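Long-range contact in ALBA-Domain Protein (PDB 7DL8), which probably binds RNA through its Alba domain, a small alpha/beta fold found in nucleic-acid-binding proteins: residues A[29-37]-A[92-102]. Residues are numbered along the deposited sequence; the frame is centred on the assembly and turned at random.
Sequences TKHLLHDGE and VTKADGFDAKY
Helix-on-sheet and helix-on-helix packing meet here in the Alba fold: the C-terminal half of helix 22-34 lies over the end of strand 84-94 and is flanked by the first turn of the long helix 98-123. The short helical segments 29-34 and 98-102 run at 126° to each other, and a type II turn from A95 to F98 makes the bend between strand and helix. On the sheet side, T29 CG2 meets V92 CG2 at 3.9 Å, while V40 of strand 39-45 touches both T29 and L33, and V65 of strand 65-76 touches L33 and V92. F98, the first residue of helix 98-123, sets CZ 3.9 Å from L33 CB; the edge of its ring faces K30 O, the helical carbonyl that already accepts the H34 amide. Y102, with CG anti to its backbone N (chi1 -169°), lays its ring across helix 22-34, CD1 and CE1 toward K30, CD2 and CE2 toward H34. K30 CB comes within 3.7 Å of Y102 CE1, and the lysine chain then bends away to where NZ hydrogen-bonds Q62 OE1 and Q105 OE1. Where helix 22-34 ends, the amine of K94 bridges two backbone carbonyls by weak bonds, L33 O and E37 O. The H34 and Y102 rings are inclined at 53°, with Y102 CD2 lying 3.4 Å above the imidazole plane, near its rim.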
loop_
_atom_site.group_PDB
_atom_site.type_symbol
_atom_site.label_atom_id
_atom_site.label_comp_id
_atom_site.label_asym_id
_atom_site.label_seq_id
_atom_site.Cartn_x
_atom_site.Cartn_y
_atom_site.Cartn_z
ATOM N N THR A 29 -8.305 -19.066 4.961
ATOM C CA THR A 29 -9.735 -18.815 5.112
ATOM C C THR A 29 -10.559 -19.944 4.505
ATOM O O THR A 29 -11.545 -20.393 5.101
ATOM C CB THR A 29 -10.106 -17.478 4.466
ATOM O OG1 THR A 29 -9.265 -16.440 4.992
ATOM C CG2 THR A 29 -11.562 -17.134 4.742
ATOM N N LYS A 30 -10.166 -20.420 3.319
ATOM C CA LYS A 30 -10.871 -21.536 2.699
ATOM C C LYS A 30 -10.752 -22.799 3.541
ATOM O O LYS A 30 -11.734 -23.527 3.726
ATOM C CB LYS A 30 -10.330 -21.781 1.289
ATOM C CG LYS A 30 -10.867 -20.824 0.240
ATOM C CD LYS A 30 -10.501 -21.280 -1.165
ATOM C CE LYS A 30 -9.070 -20.915 -1.515
ATOM N NZ LYS A 30 -8.799 -21.078 -2.971
ATOM N N HIS A 31 -9.553 -23.075 4.058
ATOM C CA HIS A 31 -9.346 -24.273 4.865
ATOM C C HIS A 31 -10.138 -24.209 6.165
ATOM O O HIS A 31 -10.685 -25.223 6.614
ATOM C CB HIS A 31 -7.857 -24.461 5.150
ATOM C CG HIS A 31 -7.565 -25.491 6.196
ATOM N ND1 HIS A 31 -7.681 -26.844 5.961
ATOM C CD2 HIS A 31 -7.158 -25.366 7.481
ATOM C CE1 HIS A 31 -7.360 -27.508 7.056
ATOM N NE2 HIS A 31 -7.038 -26.634 7.994
ATOM N N LEU A 32 -10.209 -23.028 6.784
ATOM C CA LEU A 32 -10.934 -22.904 8.045
ATOM C C LEU A 32 -12.432 -23.085 7.841
ATOM O O LEU A 32 -13.102 -23.725 8.659
ATOM C CB LEU A 32 -10.643 -21.547 8.688
ATOM C CG LEU A 32 -9.265 -21.364 9.326
ATOM C CD1 LEU A 32 -9.059 -19.917 9.750
ATOM C CD2 LEU A 32 -9.090 -22.302 10.509
ATOM N N LEU A 33 -12.972 -22.556 6.740
ATOM C CA LEU A 33 -14.392 -22.744 6.463
ATOM C C LEU A 33 -14.700 -24.203 6.155
ATOM O O LEU A 33 -15.718 -24.739 6.606
ATOM C CB LEU A 33 -14.826 -21.851 5.301
ATOM C CG LEU A 33 -14.854 -20.342 5.545
ATOM C CD1 LEU A 33 -15.133 -19.596 4.249
ATOM C CD2 LEU A 33 -15.887 -19.993 6.604
ATOM N N HIS A 34 -13.808 -24.873 5.423
ATOM C CA HIS A 34 -14.023 -26.275 5.085
ATOM C C HIS A 34 -13.909 -27.173 6.309
ATOM O O HIS A 34 -14.545 -28.234 6.359
ATOM C CB HIS A 34 -13.028 -26.702 4.007
ATOM C CG HIS A 34 -13.063 -28.164 3.691
ATOM N ND1 HIS A 34 -14.150 -28.774 3.098
ATOM C CD2 HIS A 34 -12.140 -29.138 3.871
ATOM C CE1 HIS A 34 -13.897 -30.058 2.936
ATOM N NE2 HIS A 34 -12.682 -30.306 3.397
ATOM N N ASP A 35 -13.114 -26.773 7.300
ATOM C CA ASP A 35 -12.886 -27.573 8.501
ATOM C C ASP A 35 -13.790 -27.154 9.659
ATOM O O ASP A 35 -13.347 -27.078 10.808
ATOM C CB ASP A 35 -11.417 -27.500 8.909
ATOM C CG ASP A 35 -11.041 -28.546 9.945
ATOM O OD1 ASP A 35 -11.791 -29.533 10.095
ATOM O OD2 ASP A 35 -9.997 -28.377 10.610
ATOM N N GLY A 36 -15.064 -26.860 9.392
ATOM C CA GLY A 36 -16.057 -26.711 10.431
ATOM C C GLY A 36 -16.449 -25.283 10.764
ATOM O O GLY A 36 -17.583 -25.056 11.206
ATOM N N GLU A 37 -15.547 -24.320 10.579
ATOM C CA GLU A 37 -15.827 -22.953 11.003
ATOM C C GLU A 37 -16.978 -22.366 10.196
ATOM O O GLU A 37 -16.988 -22.433 8.963
ATOM C CB GLU A 37 -14.583 -22.078 10.853
ATOM C CG GLU A 37 -13.380 -22.546 11.658
ATOM C CD GLU A 37 -13.536 -22.315 13.149
ATOM O OE1 GLU A 37 -14.490 -21.616 13.555
ATOM O OE2 GLU A 37 -12.698 -22.831 13.917
ATOM N N VAL A 92 -16.695 -13.342 6.810
ATOM C CA VAL A 92 -17.085 -14.100 5.630
ATOM C C VAL A 92 -17.629 -15.452 6.067
ATOM O O VAL A 92 -17.160 -16.039 7.048
ATOM C CB VAL A 92 -15.906 -14.272 4.646
ATOM C CG1 VAL A 92 -15.382 -12.915 4.205
ATOM C CG2 VAL A 92 -14.789 -15.097 5.276
ATOM N N THR A 93 -18.638 -15.932 5.344
ATOM C CA THR A 93 -19.202 -17.260 5.532
ATOM C C THR A 93 -19.182 -17.989 4.197
ATOM O O THR A 93 -18.861 -17.413 3.155
ATOM C CB THR A 93 -20.633 -17.205 6.088
ATOM O OG1 THR A 93 -21.523 -16.708 5.081
ATOM C CG2 THR A 93 -20.701 -16.304 7.314
ATOM N N LYS A 94 -19.527 -19.274 4.236
ATOM C CA LYS A 94 -19.555 -20.071 3.017
ATOM C C LYS A 94 -20.596 -19.537 2.044
ATOM O O LYS A 94 -21.699 -19.147 2.437
ATOM C CB LYS A 94 -19.875 -21.530 3.339
ATOM C CG LYS A 94 -18.696 -22.391 3.732
ATOM C CD LYS A 94 -19.169 -23.811 3.992
ATOM C CE LYS A 94 -18.288 -24.515 4.995
ATOM N NZ LYS A 94 -18.511 -24.004 6.379
ATOM N N ALA A 95 -20.241 -19.526 0.765
ATOM C CA ALA A 95 -21.202 -19.236 -0.284
ATOM C C ALA A 95 -21.875 -20.532 -0.718
ATOM O O ALA A 95 -21.478 -21.630 -0.320
ATOM C CB ALA A 95 -20.521 -18.552 -1.469
ATOM N N ASP A 96 -22.906 -20.405 -1.545
ATOM C CA ASP A 96 -23.593 -21.593 -2.028
ATOM C C ASP A 96 -22.705 -22.311 -3.036
ATOM O O ASP A 96 -22.158 -21.689 -3.953
ATOM C CB ASP A 96 -24.932 -21.220 -2.660
ATOM N N GLY A 97 -22.562 -23.622 -2.865
ATOM C CA GLY A 97 -21.625 -24.371 -3.676
ATOM C C GLY A 97 -20.175 -24.217 -3.279
ATOM O O GLY A 97 -19.291 -24.464 -4.105
ATOM N N PHE A 98 -19.898 -23.814 -2.037
ATOM C CA PHE A 98 -18.515 -23.715 -1.578
ATOM C C PHE A 98 -17.843 -25.082 -1.560
ATOM O O PHE A 98 -16.730 -25.247 -2.072
ATOM C CB PHE A 98 -18.463 -23.075 -0.188
ATOM C CG PHE A 98 -17.099 -23.112 0.453
ATOM C CD1 PHE A 98 -16.180 -22.105 0.213
ATOM C CD2 PHE A 98 -16.736 -24.153 1.296
ATOM C CE1 PHE A 98 -14.926 -22.133 0.799
ATOM C CE2 PHE A 98 -15.483 -24.187 1.880
ATOM C CZ PHE A 98 -14.578 -23.175 1.632
ATOM N N ASP A 99 -18.503 -26.073 -0.955
ATOM C CA ASP A 99 -17.921 -27.408 -0.850
ATOM C C ASP A 99 -17.603 -27.990 -2.223
ATOM O O ASP A 99 -16.552 -28.615 -2.409
ATOM C CB ASP A 99 -18.867 -28.333 -0.085
ATOM C CG ASP A 99 -19.113 -27.868 1.336
ATOM O OD1 ASP A 99 -18.144 -27.440 1.999
ATOM O OD2 ASP A 99 -20.274 -27.932 1.791
ATOM N N ALA A 100 -18.498 -27.800 -3.195
ATOM C CA ALA A 100 -18.260 -28.345 -4.528
ATOM C C ALA A 100 -17.094 -27.658 -5.226
ATOM O O ALA A 100 -16.363 -28.305 -5.985
ATOM C CB ALA A 100 -19.525 -28.231 -5.378
ATOM N N LYS A 101 -16.892 -26.360 -4.983
ATOM C CA LYS A 101 -15.784 -25.661 -5.624
ATOM C C LYS A 101 -14.480 -25.830 -4.855
ATOM O O LYS A 101 -13.402 -25.792 -5.460
ATOM C CB LYS A 101 -16.110 -24.173 -5.773
ATOM C CG LYS A 101 -17.382 -23.883 -6.550
ATOM C CD LYS A 101 -17.405 -22.449 -7.046
ATOM C CE LYS A 101 -18.826 -21.913 -7.123
ATOM N NZ LYS A 101 -19.401 -21.667 -5.768
ATOM N N TYR A 102 -14.553 -26.012 -3.534
ATOM C CA TYR A 102 -13.342 -26.291 -2.770
ATOM C C TYR A 102 -12.850 -27.711 -3.010
ATOM O O TYR A 102 -11.638 -27.954 -3.009
ATOM C CB TYR A 102 -13.577 -26.054 -1.279
ATOM C CG TYR A 102 -12.297 -26.079 -0.475
ATOM C CD1 TYR A 102 -11.262 -25.196 -0.754
ATOM C CD2 TYR A 102 -12.116 -26.992 0.554
ATOM C CE1 TYR A 102 -10.086 -25.217 -0.027
ATOM C CE2 TYR A 102 -10.943 -27.021 1.287
ATOM C CZ TYR A 102 -9.933 -26.131 0.994
ATOM O OH TYR A 102 -8.766 -26.157 1.722
#